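Flagellar brake protein YcgR (Klebsiella pneumoniae, PDB 5KEC) binds the second messenger cyclic di-GMP and, as the regulator MrkH, probably activates transcription of the type 3 fimbriae genes. Local coordinates at residues I19-F33 and I65-F78. Numbering follows the deposited sequence.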
ATOM      1  N   ILE B  19      17.254 -17.405   0.863  1.00 23.98           N
ATOM      2  CA  ILE B  19      16.733 -16.764  -0.343  1.00 21.79           C
ATOM      3  C   ILE B  19      17.249 -15.336  -0.482  1.00 30.75           C
ATOM      4  O   ILE B  19      17.634 -14.907  -1.578  1.00 28.93           O
ATOM      5  CB  ILE B  19      15.191 -16.769  -0.382  1.00 21.00           C
ATOM      6  CG1 ILE B  19      14.674 -18.161  -0.762  1.00 22.13           C
ATOM      7  CG2 ILE B  19      14.674 -15.732  -1.374  1.00 25.57           C
ATOM      8  CD1 ILE B  19      13.187 -18.365  -0.469  1.00 24.75           C
ATOM      9  N   PHE B  20      17.273 -14.601   0.624  1.00 23.04           N
ATOM     10  CA  PHE B  20      17.778 -13.232   0.576  1.00 26.97           C
ATOM     11  C   PHE B  20      19.254 -13.187   0.179  1.00 20.94           C
ATOM     12  O   PHE B  20      19.652 -12.378  -0.665  1.00 22.26           O
ATOM     13  CB  PHE B  20      17.523 -12.494   1.897  1.00 20.26           C
ATOM     14  CG  PHE B  20      16.212 -11.764   1.927  1.00 21.52           C
ATOM     15  CD1 PHE B  20      15.018 -12.461   2.003  1.00 21.88           C
ATOM     16  CD2 PHE B  20      16.173 -10.378   1.869  1.00 17.12           C
ATOM     17  CE1 PHE B  20      13.808 -11.791   2.017  1.00 24.68           C
ATOM     18  CE2 PHE B  20      14.965  -9.700   1.879  1.00 22.93           C
ATOM     19  CZ  PHE B  20      13.780 -10.407   1.956  1.00 27.14           C
ATOM     20  N   ARG B  21      20.054 -14.068   0.773  1.00 18.66           N
ATOM     21  CA  ARG B  21      21.476 -14.140   0.461  1.00 21.29           C
ATOM     22  C   ARG B  21      21.729 -14.425  -1.013  1.00 24.62           C
ATOM     23  O   ARG B  21      22.660 -13.879  -1.605  1.00 20.39           O
ATOM     24  CB  ARG B  21      22.169 -15.194   1.321  1.00 26.67           C
ATOM     25  CG  ARG B  21      22.273 -14.826   2.791  1.00 32.19           C
ATOM     26  CD  ARG B  21      23.184 -15.796   3.522  1.00 39.92           C
ATOM     27  NE  ARG B  21      23.332 -15.465   4.936  1.00 57.55           N
ATOM     28  CZ  ARG B  21      24.178 -14.551   5.403  1.00 73.26           C
ATOM     29  NH1 ARG B  21      24.944 -13.865   4.563  1.00 74.87           N
ATOM     30  NH2 ARG B  21      24.253 -14.317   6.708  1.00 75.25           N
ATOM     31  N   GLU B  22      20.896 -15.278  -1.601  1.00 23.30           N
ATOM     32  CA  GLU B  22      21.048 -15.646  -3.000  1.00 29.64           C
ATOM     33  C   GLU B  22      20.671 -14.492  -3.918  1.00 25.11           C
ATOM     34  O   GLU B  22      21.411 -14.161  -4.846  1.00 26.27           O
ATOM     35  CB  GLU B  22      20.203 -16.880  -3.323  1.00 30.65           C
ATOM     36  CG  GLU B  22      20.272 -17.308  -4.778  1.00 38.42           C
ATOM     37  CD  GLU B  22      19.661 -18.677  -5.012  1.00 49.03           C
ATOM     38  OE1 GLU B  22      18.420 -18.810  -4.932  1.00 52.99           O
ATOM     39  OE2 GLU B  22      20.429 -19.626  -5.269  1.00 53.17           O
ATOM     40  N   GLU B  23      19.521 -13.879  -3.659  1.00 20.80           N
ATOM     41  CA  GLU B  23      19.070 -12.766  -4.484  1.00 24.13           C
ATOM     42  C   GLU B  23      20.050 -11.591  -4.384  1.00 28.97           C
ATOM     43  O   GLU B  23      20.310 -10.896  -5.365  1.00 29.76           O
ATOM     44  CB  GLU B  23      17.651 -12.345  -4.097  1.00 21.34           C
ATOM     45  CG  GLU B  23      16.624 -13.463  -4.204  1.00 28.29           C
ATOM     46  CD  GLU B  23      16.573 -14.102  -5.589  1.00 29.55           C
ATOM     47  OE1 GLU B  23      16.737 -13.393  -6.603  1.00 38.40           O
ATOM     48  OE2 GLU B  23      16.364 -15.327  -5.669  1.00 33.83           O
ATOM     49  N   LEU B  24      20.603 -11.382  -3.195  1.00 19.46           N
ATOM     50  CA  LEU B  24      21.649 -10.383  -3.007  1.00 20.84           C
ATOM     51  C   LEU B  24      22.793 -10.634  -3.991  1.00 26.56           C
ATOM     52  O   LEU B  24      23.251  -9.722  -4.695  1.00 19.60           O
ATOM     53  CB  LEU B  24      22.174 -10.446  -1.573  1.00 22.28           C
ATOM     54  CG  LEU B  24      23.516  -9.762  -1.322  1.00 39.34           C
ATOM     55  CD1 LEU B  24      23.319  -8.270  -1.126  1.00 42.47           C
ATOM     56  CD2 LEU B  24      24.183 -10.379  -0.105  1.00 54.52           C
ATOM     57  N   ARG B  25      23.220 -11.893  -4.047  1.00 24.72           N
ATOM     58  CA  ARG B  25      24.350 -12.331  -4.859  1.00 32.60           C
ATOM     59  C   ARG B  25      24.063 -12.236  -6.353  1.00 33.29           C
ATOM     60  O   ARG B  25      24.978 -12.097  -7.166  1.00 35.11           O
ATOM     61  CB  ARG B  25      24.724 -13.768  -4.477  1.00 38.57           C
ATOM     62  CG  ARG B  25      25.809 -14.387  -5.334  1.00 58.02           C
ATOM     63  CD  ARG B  25      26.170 -15.782  -4.838  1.00 73.12           C
ATOM     64  NE  ARG B  25      25.169 -16.784  -5.198  1.00 84.08           N
ATOM     65  CZ  ARG B  25      25.123 -18.012  -4.685  1.00 92.84           C
ATOM     66  NH1 ARG B  25      26.018 -18.389  -3.779  1.00 95.37           N
ATOM     67  NH2 ARG B  25      24.180 -18.863  -5.070  1.00 94.84           N
ATOM     68  N   LYS B  26      22.789 -12.303  -6.716  1.00 22.88           N
ATOM     69  CA  LYS B  26      22.412 -12.236  -8.115  1.00 27.72           C
ATOM     70  C   LYS B  26      22.042 -10.820  -8.520  1.00 25.59           C
ATOM     71  O   LYS B  26      21.602 -10.588  -9.637  1.00 32.67           O
ATOM     72  CB  LYS B  26      21.258 -13.199  -8.399  1.00 25.09           C
ATOM     73  CG  LYS B  26      21.597 -14.624  -8.014  1.00 35.43           C
ATOM     74  CD  LYS B  26      20.818 -15.633  -8.825  1.00 44.79           C
ATOM     75  CE  LYS B  26      19.323 -15.476  -8.629  1.00 55.73           C
ATOM     76  NZ  LYS B  26      18.572 -16.517  -9.384  1.00 59.91           N
ATOM     77  N   ARG B  27      22.232  -9.876  -7.603  1.00 20.69           N
ATOM     78  CA  ARG B  27      21.846  -8.489  -7.819  1.00 22.77           C
ATOM     79  C   ARG B  27      20.398  -8.381  -8.265  1.00 25.72           C
ATOM     80  O   ARG B  27      20.059  -7.546  -9.097  1.00 27.95           O
ATOM     81  CB  ARG B  27      22.752  -7.824  -8.856  1.00 31.63           C
ATOM     82  CG  ARG B  27      24.195  -7.640  -8.432  1.00 38.37           C
ATOM     83  CD  ARG B  27      24.981  -6.919  -9.531  1.00 35.76           C
ATOM     84  NE  ARG B  27      24.295  -5.697  -9.952  1.00 22.53           N
ATOM     85  CZ  ARG B  27      23.558  -5.588 -11.055  1.00 25.33           C
ATOM     86  NH1 ARG B  27      23.416  -6.623 -11.871  1.00 21.59           N
ATOM     87  NH2 ARG B  27      22.960  -4.438 -11.346  1.00 22.08           N
ATOM     88  N   THR B  28      19.545  -9.235  -7.713  1.00 23.83           N
ATOM     89  CA  THR B  28      18.123  -9.206  -8.042  1.00 30.45           C
ATOM     90  C   THR B  28      17.521  -7.841  -7.745  1.00 26.79           C
ATOM     91  O   THR B  28      17.815  -7.238  -6.713  1.00 29.02           O
ATOM     92  CB  THR B  28      17.366 -10.300  -7.277  1.00 22.54           C
ATOM     93  OG1 THR B  28      17.888 -11.573  -7.668  1.00 21.39           O
ATOM     94  CG2 THR B  28      15.869 -10.258  -7.574  1.00 23.49           C
ATOM     95  N   GLU B  29      16.690  -7.344  -8.656  1.00 23.89           N
ATOM     96  CA  GLU B  29      16.037  -6.062  -8.432  1.00 26.13           C
ATOM     97  C   GLU B  29      15.041  -6.185  -7.290  1.00 23.05           C
ATOM     98  O   GLU B  29      14.219  -7.100  -7.265  1.00 25.80           O
ATOM     99  CB  GLU B  29      15.310  -5.584  -9.688  1.00 28.06           C
ATOM    100  CG  GLU B  29      16.222  -5.238 -10.852  1.00 38.50           C
ATOM    101  CD  GLU B  29      16.354  -6.367 -11.855  1.00 43.57           C
ATOM    102  OE1 GLU B  29      16.000  -7.522 -11.517  1.00 42.23           O
ATOM    103  OE2 GLU B  29      16.812  -6.093 -12.985  1.00 49.65           O
ATOM    104  N   ILE B  30      15.117  -5.266  -6.343  1.00 20.70           N
ATOM    105  CA  ILE B  30      14.115  -5.220  -5.289  1.00 22.92           C
ATOM    106  C   ILE B  30      13.269  -3.970  -5.492  1.00 18.78           C
ATOM    107  O   ILE B  30      13.800  -2.871  -5.694  1.00 29.13           O
ATOM    108  CB  ILE B  30      14.754  -5.300  -3.873  1.00 25.43           C
ATOM    109  CG1 ILE B  30      13.676  -5.339  -2.784  1.00 34.73           C
ATOM    110  CG2 ILE B  30      15.754  -4.167  -3.636  1.00 20.91           C
ATOM    111  CD1 ILE B  30      14.228  -5.670  -1.411  1.00 37.10           C
ATOM    112  N   GLU B  31      11.952  -4.146  -5.504  1.00 21.46           N
ATOM    113  CA  GLU B  31      11.044  -3.015  -5.652  1.00 23.68           C
ATOM    114  C   GLU B  31      10.418  -2.645  -4.311  1.00 28.80           C
ATOM    115  O   GLU B  31       9.835  -3.490  -3.637  1.00 24.18           O
ATOM    116  CB  GLU B  31       9.953  -3.326  -6.671  1.00 23.02           C
ATOM    117  CG  GLU B  31       9.138  -2.110  -7.076  1.00 27.55           C
ATOM    118  CD  GLU B  31       8.342  -2.336  -8.350  1.00 35.57           C
ATOM    119  OE1 GLU B  31       8.297  -3.485  -8.837  1.00 33.28           O
ATOM    120  OE2 GLU B  31       7.769  -1.354  -8.870  1.00 36.68           O
ATOM    121  N   ILE B  32      10.545  -1.376  -3.937  1.00 24.21           N
ATOM    122  CA  ILE B  32      10.036  -0.874  -2.666  1.00 27.08           C
ATOM    123  C   ILE B  32       8.874   0.073  -2.919  1.00 31.17           C
ATOM    124  O   ILE B  32       9.030   1.070  -3.629  1.00 32.86           O
ATOM    125  CB  ILE B  32      11.127  -0.086  -1.919  1.00 25.66           C
ATOM    126  CG1 ILE B  32      12.478  -0.799  -2.043  1.00 32.08           C
ATOM    127  CG2 ILE B  32      10.726   0.150  -0.467  1.00 28.79           C
ATOM    128  CD1 ILE B  32      13.643  -0.022  -1.444  1.00 33.20           C
ATOM    129  N   PHE B  33       7.714  -0.236  -2.345  1.00 27.04           N
ATOM    130  CA  PHE B  33       6.538   0.613  -2.499  1.00 32.59           C
ATOM    131  C   PHE B  33       6.271   1.398  -1.224  1.00 37.32           C
ATOM    132  O   PHE B  33       6.306   0.846  -0.127  1.00 32.86           O
ATOM    133  CB  PHE B  33       5.292  -0.224  -2.811  1.00 34.67           C
ATOM    134  CG  PHE B  33       5.389  -1.018  -4.073  1.00 37.31           C
ATOM    135  CD1 PHE B  33       5.107  -0.435  -5.298  1.00 26.31           C
ATOM    136  CD2 PHE B  33       5.745  -2.358  -4.038  1.00 42.74           C
ATOM    137  CE1 PHE B  33       5.189  -1.173  -6.465  1.00 25.90           C
ATOM    138  CE2 PHE B  33       5.829  -3.098  -5.207  1.00 33.54           C
ATOM    139  CZ  PHE B  33       5.551  -2.504  -6.419  1.00 25.90           C
ATOM    140  N   ILE B  65       6.464  -2.031   5.207  1.00 43.19           N
ATOM    141  CA  ILE B  65       6.632  -1.591   3.827  1.00 40.04           C
ATOM    142  C   ILE B  65       6.499  -2.769   2.859  1.00 32.91           C
ATOM    143  O   ILE B  65       6.987  -3.864   3.132  1.00 30.66           O
ATOM    144  CB  ILE B  65       8.001  -0.902   3.628  1.00 46.31           C
ATOM    145  CG1 ILE B  65       8.221   0.171   4.698  1.00 46.84           C
ATOM    146  CG2 ILE B  65       8.109  -0.297   2.243  1.00 46.20           C
ATOM    147  CD1 ILE B  65       7.148   1.241   4.716  1.00 40.19           C
ATOM    148  N   ARG B  66       5.834  -2.541   1.732  1.00 36.54           N
ATOM    149  CA  ARG B  66       5.679  -3.575   0.712  1.00 39.04           C
ATOM    150  C   ARG B  66       6.913  -3.691  -0.185  1.00 32.55           C
ATOM    151  O   ARG B  66       7.419  -2.690  -0.701  1.00 29.13           O
ATOM    152  CB  ARG B  66       4.432  -3.310  -0.138  1.00 47.43           C
ATOM    153  CG  ARG B  66       3.215  -4.122   0.275  1.00 61.02           C
ATOM    154  CD  ARG B  66       3.256  -5.527  -0.315  1.00 70.87           C
ATOM    155  NE  ARG B  66       2.369  -5.653  -1.469  1.00 77.54           N
ATOM    156  CZ  ARG B  66       1.056  -5.829  -1.374  1.00 83.28           C
ATOM    157  NH1 ARG B  66       0.484  -5.893  -0.180  1.00 88.94           N
ATOM    158  NH2 ARG B  66       0.314  -5.936  -2.469  1.00 81.66           N
ATOM    159  N   PHE B  67       7.391  -4.921  -0.364  1.00 28.01           N
ATOM    160  CA  PHE B  67       8.521  -5.186  -1.245  1.00 25.04           C
ATOM    161  C   PHE B  67       8.177  -6.218  -2.304  1.00 33.58           C
ATOM    162  O   PHE B  67       7.277  -7.048  -2.121  1.00 25.47           O
ATOM    163  CB  PHE B  67       9.718  -5.709  -0.456  1.00 28.12           C
ATOM    164  CG  PHE B  67      10.303  -4.715   0.497  1.00 29.39           C
ATOM    165  CD1 PHE B  67      11.437  -3.997   0.158  1.00 30.26           C
ATOM    166  CD2 PHE B  67       9.730  -4.510   1.743  1.00 28.54           C
ATOM    167  CE1 PHE B  67      11.983  -3.083   1.045  1.00 22.02           C
ATOM    168  CE2 PHE B  67      10.272  -3.603   2.619  1.00 24.59           C
ATOM    169  CZ  PHE B  67      11.398  -2.888   2.267  1.00 25.25           C
ATOM    170  N   LEU B  68       8.927  -6.169  -3.401  1.00 25.28           N
ATOM    171  CA  LEU B  68       8.866  -7.176  -4.438  1.00 30.83           C
ATOM    172  C   LEU B  68      10.292  -7.478  -4.891  1.00 25.54           C
ATOM    173  O   LEU B  68      10.993  -6.602  -5.395  1.00 25.29           O
ATOM    174  CB  LEU B  68       8.030  -6.661  -5.606  1.00 36.13           C
ATOM    175  CG  LEU B  68       7.189  -7.649  -6.407  1.00 43.29           C
ATOM    176  CD1 LEU B  68       6.299  -8.466  -5.487  1.00 46.28           C
ATOM    177  CD2 LEU B  68       6.352  -6.894  -7.426  1.00 39.96           C
ATOM    178  N   LEU B  69      10.733  -8.712  -4.684  1.00 27.62           N
ATOM    179  CA  LEU B  69      11.997  -9.164  -5.243  1.00 28.86           C
ATOM    180  C   LEU B  69      11.719  -9.803  -6.585  1.00 28.02           C
ATOM    181  O   LEU B  69      11.006 -10.806  -6.661  1.00 24.79           O
ATOM    182  CB  LEU B  69      12.678 -10.171  -4.321  1.00 28.20           C
ATOM    183  CG  LEU B  69      13.559  -9.589  -3.219  1.00 33.22           C
ATOM    184  CD1 LEU B  69      13.924 -10.680  -2.225  1.00 31.85           C
ATOM    185  CD2 LEU B  69      14.812  -8.947  -3.818  1.00 26.05           C
ATOM    186  N   HIS B  70      12.268  -9.215  -7.644  1.00 29.11           N
ATOM    187  CA  HIS B  70      12.013  -9.703  -8.990  1.00 32.32           C
ATOM    188  C   HIS B  70      12.985 -10.826  -9.339  1.00 38.72           C
ATOM    189  O   HIS B  70      13.878 -10.653 -10.167  1.00 39.22           O
ATOM    190  CB  HIS B  70      12.098  -8.559 -10.006  1.00 24.76           C
ATOM    191  CG  HIS B  70      11.091  -7.474  -9.777  1.00 30.31           C
ATOM    192  ND1 HIS B  70       9.866  -7.450 -10.411  1.00 28.13           N
ATOM    193  CD2 HIS B  70      11.121  -6.379  -8.981  1.00 33.32           C
ATOM    194  CE1 HIS B  70       9.188  -6.388 -10.018  1.00 30.87           C
ATOM    195  NE2 HIS B  70       9.927  -5.719  -9.149  1.00 34.92           N
ATOM    196  N   SER B  71      12.798 -11.977  -8.697  1.00 32.61           N
ATOM    197  CA  SER B  71      13.680 -13.122  -8.889  1.00 37.13           C
ATOM    198  C   SER B  71      13.370 -13.869 -10.181  1.00 41.03           C
ATOM    199  O   SER B  71      12.321 -13.664 -10.794  1.00 33.55           O
ATOM    200  CB  SER B  71      13.575 -14.080  -7.704  1.00 38.79           C
ATOM    201  OG  SER B  71      14.357 -15.241  -7.920  1.00 49.98           O
ATOM    202  N   ASP B  72      14.297 -14.734 -10.581  1.00 45.20           N
ATOM    203  CA  ASP B  72      14.132 -15.565 -11.768  1.00 48.07           C
ATOM    204  C   ASP B  72      13.036 -16.595 -11.541  1.00 52.54           C
ATOM    205  O   ASP B  72      12.410 -17.073 -12.488  1.00 60.59           O
ATOM    206  CB  ASP B  72      15.439 -16.289 -12.095  1.00 49.45           C
ATOM    207  CG  ASP B  72      16.559 -15.339 -12.457  1.00 53.29           C
ATOM    208  OD1 ASP B  72      16.281 -14.313 -13.112  1.00 60.36           O
ATOM    209  OD2 ASP B  72      17.720 -15.619 -12.088  1.00 51.18           O
ATOM    210  N   SER B  73      12.815 -16.932 -10.274  1.00 49.16           N
ATOM    211  CA  SER B  73      11.862 -17.969  -9.904  1.00 55.56           C
ATOM    212  C   SER B  73      10.443 -17.412  -9.819  1.00 53.03           C
ATOM    213  O   SER B  73       9.478 -18.164  -9.689  1.00 55.58           O
ATOM    214  CB  SER B  73      12.263 -18.595  -8.569  1.00 56.04           C
ATOM    215  OG  SER B  73      12.355 -17.609  -7.551  1.00 59.10           O
ATOM    216  N   GLY B  74      10.330 -16.092  -9.906  1.00 47.40           N
ATOM    217  CA  GLY B  74       9.051 -15.414  -9.809  1.00 37.64           C
ATOM    218  C   GLY B  74       9.161 -14.240  -8.860  1.00 38.61           C
ATOM    219  O   GLY B  74      10.163 -14.094  -8.168  1.00 44.78           O
ATOM    220  N   LYS B  75       8.141 -13.392  -8.831  1.00 37.52           N
ATOM    221  CA  LYS B  75       8.136 -12.267  -7.912  1.00 36.10           C
ATOM    222  C   LYS B  75       7.970 -12.789  -6.487  1.00 37.26           C
ATOM    223  O   LYS B  75       7.060 -13.572  -6.205  1.00 36.66           O
ATOM    224  CB  LYS B  75       7.001 -11.295  -8.246  1.00 46.64           C
ATOM    225  CG  LYS B  75       6.871 -10.933  -9.725  1.00 59.64           C
ATOM    226  CD  LYS B  75       8.108 -10.226 -10.244  1.00 64.69           C
ATOM    227  CE  LYS B  75       7.976  -9.893 -11.725  1.00 61.44           C
ATOM    228  NZ  LYS B  75       9.287  -9.494 -12.320  1.00 55.79           N
ATOM    229  N   ILE B  76       8.856 -12.367  -5.593  1.00 35.31           N
ATOM    230  CA  ILE B  76       8.728 -12.721  -4.185  1.00 31.93           C
ATOM    231  C   ILE B  76       8.225 -11.511  -3.420  1.00 36.45           C
ATOM    232  O   ILE B  76       8.961 -10.541  -3.224  1.00 32.64           O
ATOM    233  CB  ILE B  76      10.076 -13.164  -3.587  1.00 35.52           C
ATOM    234  CG1 ILE B  76      10.756 -14.187  -4.501  1.00 32.86           C
ATOM    235  CG2 ILE B  76       9.877 -13.717  -2.184  1.00 31.61           C
ATOM    236  CD1 ILE B  76      12.158 -14.550  -4.069  1.00 38.64           C
ATOM    237  N   GLU B  77       6.967 -11.553  -2.995  1.00 29.36           N
ATOM    238  CA  GLU B  77       6.419 -10.423  -2.261  1.00 29.51           C
ATOM    239  C   GLU B  77       6.401 -10.640  -0.750  1.00 22.71           C
ATOM    240  O   GLU B  77       6.219 -11.758  -0.256  1.00 22.31           O
ATOM    241  CB  GLU B  77       5.034 -10.033  -2.785  1.00 41.78           C
ATOM    242  CG  GLU B  77       3.926 -11.019  -2.502  1.00 49.56           C
ATOM    243  CD  GLU B  77       2.608 -10.559  -3.097  1.00 61.57           C
ATOM    244  OE1 GLU B  77       2.466 -10.617  -4.336  1.00 57.66           O
ATOM    245  OE2 GLU B  77       1.723 -10.124  -2.329  1.00 66.01           O
ATOM    246  N   PHE B  78       6.611  -9.554  -0.024  1.00 23.79           N
ATOM    247  CA  PHE B  78       6.662  -9.608   1.421  1.00 24.42           C
ATOM    248  C   PHE B  78       6.545  -8.200   1.979  1.00 27.90           C
ATOM    249  O   PHE B  78       6.636  -7.221   1.239  1.00 26.40           O
ATOM    250  CB  PHE B  78       7.967 -10.259   1.885  1.00 21.46           C
ATOM    251  CG  PHE B  78       9.200  -9.534   1.437  1.00 31.19           C
ATOM    252  CD1 PHE B  78       9.839  -8.642   2.281  1.00 31.54           C
ATOM    253  CD2 PHE B  78       9.717  -9.738   0.163  1.00 36.87           C
ATOM    254  CE1 PHE B  78      10.982  -7.971   1.869  1.00 24.56           C
ATOM    255  CE2 PHE B  78      10.858  -9.072  -0.255  1.00 31.72           C
ATOM    256  CZ  PHE B  78      11.491  -8.190   0.603  1.00 28.53           C
TER
HETATM  257  O   HOH W   1       4.236   0.015   1.320  1.00 37.75           O
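Glu31 and His70 show how a polar pair can be built into the wall of a β-barrel. Strands 29-33 and 65-71 run antiparallel; Glu31 and Leu68 form a hydrogen-bonded pair, with Glu31 N 2.6 Å from Leu68 O, and the next non-hydrogen-bonded pairs are Ile30 with Leu69 and Ile32 with Phe67. These last four side chains point to the barrel interior, whereas Glu31 shares its face with Leu68 and Phe33.

His70 is worth following outward. Its CB lies 3.8 Å from Glu29 O, the carbonyl that also accepts the nearly straight bond from His70 N. With CG beside the backbone N (chi1 -61°), the ring presents CD2 to that same oxygen, in the ring plane. NE2 then donates to Glu31 OE1 at 2.8 Å, meeting the carboxylate on its anti side, 23° out of its plane, with an N-H...O angle of 139°; CE1 lies 3.3 Å from Glu31 OE1. On the ring's other nitrogen, ND1 accepts a bond from Lys75 NZ, also in plane, so both nitrogens are engaged and the ring's rotation is fixed. Glu31 OE2 is hydrogen-bonded to Ser38 OG and forms a salt bridge with Arg110, which ties the histidine indirectly to a ligand-binding arginine.

On the interior face, Leu69 divides its branches: CD2 packs 3.6 Å from Ile30 CB, while CD1 lies over a face of the Phe20 ring. Phe20 turns its edge to the face of Phe78 in a T-shaped stack, centroids 5.2 Å apart. Near the helix end, Lys26 NZ bridges to Asp72 OD2 in the type I turn of the hairpin.

The strand pairing is thus one seam of the closed antiparallel barrel of the YcgR-like domain, against which helix 13-25 packs, sending Phe20 into the core; His70 and Arg110 both belong to a cyclic di-GMP site, empty in this apo structure.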